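Local atomic coordinates of FAD-binding oxidoreductase (PDB entry 7PBG), a protein that oxidises 4-ethylphenol and related 4-alkylphenols, using a covalently bound FAD to dehydrogenate them, with 4-vinylphenol as a likely product. Residues P239-N251 against Y342-L356. Numbering follows the deposited sequence.
Sequences PPEMLSFAIYFEN and YLQIPGARFETNETL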
loop_
_atom_site.group_PDB
_atom_site.type_symbol
_atom_site.label_atom_id
_atom_site.label_comp_id
_atom_site.label_asym_id
_atom_site.label_seq_id
_atom_site.Cartn_x
_atom_site.Cartn_y
_atom_site.Cartn_z
ATOM N N PRO A 239 16.462 -0.360 16.374
ATOM C CA PRO A 239 15.963 -0.347 17.747
ATOM C C PRO A 239 17.110 -0.538 18.725
ATOM O O PRO A 239 18.213 -0.847 18.346
ATOM C CB PRO A 239 14.978 -1.520 17.812
ATOM C CG PRO A 239 15.505 -2.486 16.768
ATOM C CD PRO A 239 16.229 -1.655 15.719
ATOM N N PRO A 240 16.894 -0.272 20.026
ATOM C CA PRO A 240 17.980 -0.410 20.991
ATOM C C PRO A 240 18.625 -1.810 21.048
ATOM O O PRO A 240 19.858 -1.955 21.157
ATOM C CB PRO A 240 17.295 -0.086 22.329
ATOM C CG PRO A 240 16.063 0.691 21.983
ATOM C CD PRO A 240 15.669 0.308 20.562
ATOM N N GLU A 241 17.793 -2.850 20.967
ATOM C CA GLU A 241 18.226 -4.258 21.042
ATOM C C GLU A 241 17.353 -5.120 20.156
ATOM O O GLU A 241 16.226 -4.699 19.869
ATOM C CB GLU A 241 18.117 -4.726 22.496
ATOM C CG GLU A 241 18.997 -5.873 22.828
ATOM C CD GLU A 241 19.398 -5.985 24.297
ATOM O OE1 GLU A 241 19.268 -5.027 25.081
ATOM O OE2 GLU A 241 19.865 -7.028 24.619
ATOM N N MET A 242 17.863 -6.287 19.779
ATOM C CA MET A 242 17.107 -7.297 19.034
ATOM C C MET A 242 17.527 -8.664 19.564
ATOM O O MET A 242 18.735 -8.875 19.828
ATOM C CB MET A 242 17.392 -7.177 17.542
ATOM C CG MET A 242 16.980 -5.865 17.011
ATOM S SD MET A 242 17.186 -5.619 15.237
ATOM C CE MET A 242 18.896 -5.091 15.231
ATOM N N LEU A 243 16.578 -9.552 19.735
ATOM C CA LEU A 243 16.822 -10.915 20.261
ATOM C C LEU A 243 15.984 -11.919 19.495
ATOM O O LEU A 243 14.724 -11.696 19.383
ATOM C CB LEU A 243 16.500 -10.932 21.747
ATOM C CG LEU A 243 16.750 -12.250 22.459
ATOM C CD1 LEU A 243 18.232 -12.523 22.592
ATOM C CD2 LEU A 243 16.112 -12.215 23.835
ATOM N N SER A 244 16.649 -12.906 18.932
ATOM C CA SER A 244 16.010 -13.939 18.097
ATOM C C SER A 244 15.786 -15.218 18.872
ATOM O O SER A 244 16.417 -15.480 19.915
ATOM C CB SER A 244 16.782 -14.221 16.854
ATOM O OG SER A 244 16.845 -13.096 16.049
ATOM N N PHE A 245 14.874 -16.027 18.363
ATOM C CA PHE A 245 14.529 -17.293 18.994
ATOM C C PHE A 245 14.249 -18.357 17.942
ATOM O O PHE A 245 13.880 -18.069 16.775
ATOM C CB PHE A 245 13.355 -17.081 19.922
ATOM C CG PHE A 245 12.138 -16.491 19.280
ATOM C CD1 PHE A 245 11.186 -17.285 18.664
ATOM C CD2 PHE A 245 11.919 -15.132 19.338
ATOM C CE1 PHE A 245 10.052 -16.695 18.131
ATOM C CE2 PHE A 245 10.787 -14.549 18.795
ATOM C CZ PHE A 245 9.848 -15.346 18.200
ATOM N N ALA A 246 14.425 -19.587 18.396
ATOM C CA ALA A 246 14.097 -20.810 17.645
ATOM C C ALA A 246 13.192 -21.616 18.548
ATOM O O ALA A 246 13.470 -21.717 19.780
ATOM C CB ALA A 246 15.333 -21.581 17.266
ATOM N N ILE A 247 12.136 -22.155 17.999
ATOM C CA ILE A 247 11.202 -23.020 18.763
ATOM C C ILE A 247 11.067 -24.330 18.010
ATOM O O ILE A 247 10.700 -24.289 16.844
ATOM C CB ILE A 247 9.829 -22.368 19.002
ATOM C CG1 ILE A 247 9.939 -20.848 19.211
ATOM C CG2 ILE A 247 9.195 -23.065 20.179
ATOM C CD1 ILE A 247 8.647 -20.188 19.491
ATOM N N TYR A 248 11.455 -25.409 18.654
ATOM C CA TYR A 248 11.516 -26.736 18.003
ATOM C C TYR A 248 10.316 -27.560 18.434
ATOM O O TYR A 248 10.070 -27.711 19.646
ATOM C CB TYR A 248 12.803 -27.446 18.382
ATOM C CG TYR A 248 14.015 -26.587 18.152
ATOM C CD1 TYR A 248 14.461 -26.311 16.876
ATOM C CD2 TYR A 248 14.722 -26.075 19.212
ATOM C CE1 TYR A 248 15.584 -25.539 16.650
ATOM C CE2 TYR A 248 15.854 -25.307 19.013
ATOM C CZ TYR A 248 16.291 -25.054 17.727
ATOM O OH TYR A 248 17.412 -24.307 17.557
ATOM N N PHE A 249 9.655 -28.181 17.470
ATOM C CA PHE A 249 8.474 -29.030 17.755
ATOM C C PHE A 249 8.819 -30.445 17.306
ATOM O O PHE A 249 9.361 -30.644 16.196
ATOM C CB PHE A 249 7.262 -28.429 17.058
ATOM C CG PHE A 249 6.971 -27.040 17.550
ATOM C CD1 PHE A 249 6.221 -26.843 18.683
ATOM C CD2 PHE A 249 7.575 -25.939 16.949
ATOM C CE1 PHE A 249 6.007 -25.575 19.171
ATOM C CE2 PHE A 249 7.324 -24.656 17.407
ATOM C CZ PHE A 249 6.558 -24.474 18.530
ATOM N N GLU A 250 8.509 -31.410 18.166
ATOM C CA GLU A 250 9.006 -32.796 18.035
ATOM C C GLU A 250 8.175 -33.579 17.004
ATOM O O GLU A 250 8.556 -34.720 16.707
ATOM C CB GLU A 250 9.025 -33.438 19.428
ATOM C CG GLU A 250 7.667 -33.826 19.931
ATOM C CD GLU A 250 7.667 -34.599 21.245
ATOM O OE1 GLU A 250 8.729 -34.704 21.846
ATOM O OE2 GLU A 250 6.575 -35.022 21.666
ATOM N N ASN A 251 6.979 -33.103 16.641
ATOM C CA ASN A 251 6.054 -33.936 15.843
ATOM C C ASN A 251 5.724 -33.239 14.525
ATOM O O ASN A 251 5.386 -32.041 14.554
ATOM C CB ASN A 251 4.799 -34.243 16.664
ATOM C CG ASN A 251 4.071 -35.478 16.194
ATOM O OD1 ASN A 251 3.801 -35.684 14.999
ATOM N ND2 ASN A 251 3.770 -36.345 17.153
ATOM N N TYR A 342 4.079 -21.154 23.188
ATOM C CA TYR A 342 4.501 -22.258 22.323
ATOM C C TYR A 342 4.903 -23.470 23.170
ATOM O O TYR A 342 4.790 -24.601 22.693
ATOM C CB TYR A 342 5.598 -21.780 21.393
ATOM C CG TYR A 342 5.146 -20.908 20.252
ATOM C CD1 TYR A 342 4.512 -21.480 19.165
ATOM C CD2 TYR A 342 5.392 -19.547 20.252
ATOM C CE1 TYR A 342 4.131 -20.710 18.074
ATOM C CE2 TYR A 342 5.047 -18.758 19.166
ATOM C CZ TYR A 342 4.446 -19.354 18.071
ATOM O OH TYR A 342 4.173 -18.486 17.073
ATOM N N LEU A 343 5.368 -23.238 24.398
ATOM C CA LEU A 343 5.865 -24.352 25.238
ATOM C C LEU A 343 4.686 -25.127 25.817
ATOM O O LEU A 343 4.963 -26.213 26.344
ATOM C CB LEU A 343 6.809 -23.890 26.346
ATOM C CG LEU A 343 8.225 -23.466 25.948
ATOM C CD1 LEU A 343 9.030 -23.233 27.200
ATOM C CD2 LEU A 343 8.930 -24.451 25.065
ATOM N N GLN A 344 3.450 -24.660 25.640
ATOM C CA GLN A 344 2.264 -25.495 25.974
ATOM C C GLN A 344 2.064 -26.621 24.957
ATOM O O GLN A 344 1.228 -27.503 25.230
ATOM C CB GLN A 344 1.001 -24.670 26.095
ATOM C CG GLN A 344 1.031 -23.714 27.265
ATOM C CD GLN A 344 -0.384 -23.337 27.595
ATOM O OE1 GLN A 344 -1.073 -22.822 26.731
ATOM N NE2 GLN A 344 -0.828 -23.608 28.820
ATOM N N ILE A 345 2.721 -26.567 23.799
ATOM C CA ILE A 345 2.715 -27.704 22.844
ATOM C C ILE A 345 3.653 -28.761 23.386
ATOM O O ILE A 345 4.845 -28.508 23.520
ATOM C CB ILE A 345 3.052 -27.251 21.426
ATOM C CG1 ILE A 345 2.036 -26.191 20.995
ATOM C CG2 ILE A 345 3.113 -28.442 20.481
ATOM C CD1 ILE A 345 2.312 -25.557 19.632
ATOM N N PRO A 346 3.144 -29.969 23.707
ATOM C CA PRO A 346 3.992 -30.982 24.323
ATOM C C PRO A 346 5.265 -31.233 23.517
ATOM O O PRO A 346 5.236 -31.357 22.295
ATOM C CB PRO A 346 3.114 -32.225 24.398
ATOM C CG PRO A 346 1.685 -31.663 24.432
ATOM C CD PRO A 346 1.730 -30.396 23.596
ATOM N N GLY A 347 6.383 -31.268 24.214
ATOM C CA GLY A 347 7.676 -31.564 23.580
ATOM C C GLY A 347 8.385 -30.352 22.989
ATOM O O GLY A 347 9.560 -30.520 22.604
ATOM N N ALA A 348 7.743 -29.190 22.907
ATOM C CA ALA A 348 8.362 -27.966 22.335
ATOM C C ALA A 348 9.552 -27.557 23.190
ATOM O O ALA A 348 9.534 -27.757 24.416
ATOM C CB ALA A 348 7.395 -26.821 22.240
ATOM N N ARG A 349 10.560 -27.012 22.540
ATOM C CA ARG A 349 11.804 -26.486 23.166
ATOM C C ARG A 349 12.101 -25.095 22.589
ATOM O O ARG A 349 12.022 -24.888 21.373
ATOM C CB ARG A 349 12.994 -27.415 22.963
ATOM C CG ARG A 349 14.256 -26.917 23.655
ATOM C CD ARG A 349 15.319 -27.990 23.722
ATOM N NE ARG A 349 15.660 -28.477 22.404
ATOM C CZ ARG A 349 16.524 -27.900 21.565
ATOM N NH1 ARG A 349 17.148 -26.802 21.907
ATOM N NH2 ARG A 349 16.752 -28.421 20.364
ATOM N N PHE A 350 12.415 -24.160 23.464
ATOM C CA PHE A 350 12.618 -22.744 23.110
ATOM C C PHE A 350 14.093 -22.387 23.338
ATOM O O PHE A 350 14.631 -22.694 24.409
ATOM C CB PHE A 350 11.685 -21.870 23.944
ATOM C CG PHE A 350 11.688 -20.418 23.590
ATOM C CD1 PHE A 350 10.834 -19.928 22.604
ATOM C CD2 PHE A 350 12.564 -19.537 24.206
ATOM C CE1 PHE A 350 10.845 -18.588 22.270
ATOM C CE2 PHE A 350 12.520 -18.180 23.923
ATOM C CZ PHE A 350 11.669 -17.710 22.957
ATOM N N GLU A 351 14.673 -21.655 22.412
ATOM C CA GLU A 351 16.060 -21.109 22.565
ATOM C C GLU A 351 16.075 -19.681 22.023
ATOM O O GLU A 351 15.313 -19.367 21.120
ATOM C CB GLU A 351 17.088 -21.950 21.822
ATOM C CG GLU A 351 17.152 -23.423 22.174
ATOM C CD GLU A 351 17.555 -23.744 23.609
ATOM O OE1 GLU A 351 18.130 -22.851 24.303
ATOM O OE2 GLU A 351 17.361 -24.904 24.001
ATOM N N THR A 352 17.028 -18.887 22.479
ATOM C CA THR A 352 17.318 -17.582 21.876
ATOM C C THR A 352 18.750 -17.640 21.380
ATOM O O THR A 352 19.443 -18.580 21.694
ATOM C CB THR A 352 17.142 -16.448 22.891
ATOM O OG1 THR A 352 18.238 -16.517 23.794
ATOM C CG2 THR A 352 15.849 -16.502 23.674
ATOM N N ASN A 353 19.167 -16.624 20.647
ATOM C CA ASN A 353 20.559 -16.557 20.148
ATOM C C ASN A 353 21.495 -16.328 21.311
ATOM O O ASN A 353 22.736 -16.455 21.081
ATOM C CB ASN A 353 20.735 -15.543 19.030
ATOM C CG ASN A 353 20.349 -14.145 19.419
ATOM O OD1 ASN A 353 19.170 -13.881 19.634
ATOM N ND2 ASN A 353 21.338 -13.262 19.521
ATOM N N GLU A 354 20.989 -15.968 22.499
ATOM C CA GLU A 354 21.854 -15.922 23.702
ATOM C C GLU A 354 22.022 -17.318 24.315
ATOM O O GLU A 354 23.102 -17.593 24.777
ATOM C CB GLU A 354 21.349 -14.932 24.750
ATOM C CG GLU A 354 21.392 -13.517 24.287
ATOM C CD GLU A 354 20.709 -12.502 25.197
ATOM O OE1 GLU A 354 19.829 -12.876 25.977
ATOM O OE2 GLU A 354 20.980 -11.331 25.024
ATOM N N THR A 355 20.980 -18.144 24.407
ATOM C CA THR A 355 21.075 -19.506 24.994
ATOM C C THR A 355 21.648 -20.504 23.983
ATOM O O THR A 355 22.199 -21.510 24.405
ATOM C CB THR A 355 19.735 -19.970 25.557
ATOM O OG1 THR A 355 18.855 -20.240 24.457
ATOM C CG2 THR A 355 19.130 -18.968 26.511
ATOM N N LEU A 356 21.559 -20.209 22.698
ATOM C CA LEU A 356 22.108 -21.054 21.632
ATOM C C LEU A 356 22.936 -20.131 20.752
ATOM O O LEU A 356 22.599 -19.860 19.594
ATOM C CB LEU A 356 20.968 -21.688 20.843
ATOM C CG LEU A 356 21.412 -22.690 19.791
ATOM C CD1 LEU A 356 21.871 -23.980 20.447
ATOM C CD2 LEU A 356 20.279 -22.942 18.828
HETATM O O HOH W 1 20.779 -10.438 20.428
HETATM O O HOH W 2 11.392 -30.043 20.611
HETATM O O HOH W 3 6.513 -30.402 19.991
#
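Tyr248 CD2 lies over one face of the Arg349 guanidinium, 3.2 Å above the guanidinium plane and toward its rim. The ring and guanidinium planes are 29° apart. At the guanidinium edge, in plane, Glu351 OE2 accepts from Arg349 NH1 at 2.8 Å in a salt bridge. Arg349 reaches this place through a bend at chi3 (58°). Glu351 CG sits at the edge of the Tyr248 ring. Replacing Arg349 by an alanine is likely to cost Glu351 OE2 its cationic mate, leaving Thr355 OG1 to hold OE1, and to take away the group packed against Tyr248 CD2 and CE2.

These side chains share one sheet face with Ala246, under helix 363-375. Phe245, Ile247, Phe350 and Thr352 share the other, where helix 328-342 packs. There the Phe350 ring takes Ile247 CD1 at its edge. The Phe245 and Phe350 rings are near parallel but slid apart, so they barely overlap. Ile247 CD1 also meets Tyr342 CD2 at 3.4 Å. Phe249 CE1 packs on Ala348 CB, at 3.6 Å, and on Ile345.

Backbone bonds pair Ala246 with Glu351 and Tyr248 with Arg349. Beyond the pairing, Ser244 N donates to Asn353 OD1 (2.8 Å), while Ser244 OG bonds His372 and Thr323. Strands 241-249 and 349-352 form the antiparallel edge pairing of an eight-stranded, helix-packed sheet, consistent with an FAD-linked oxidase fold.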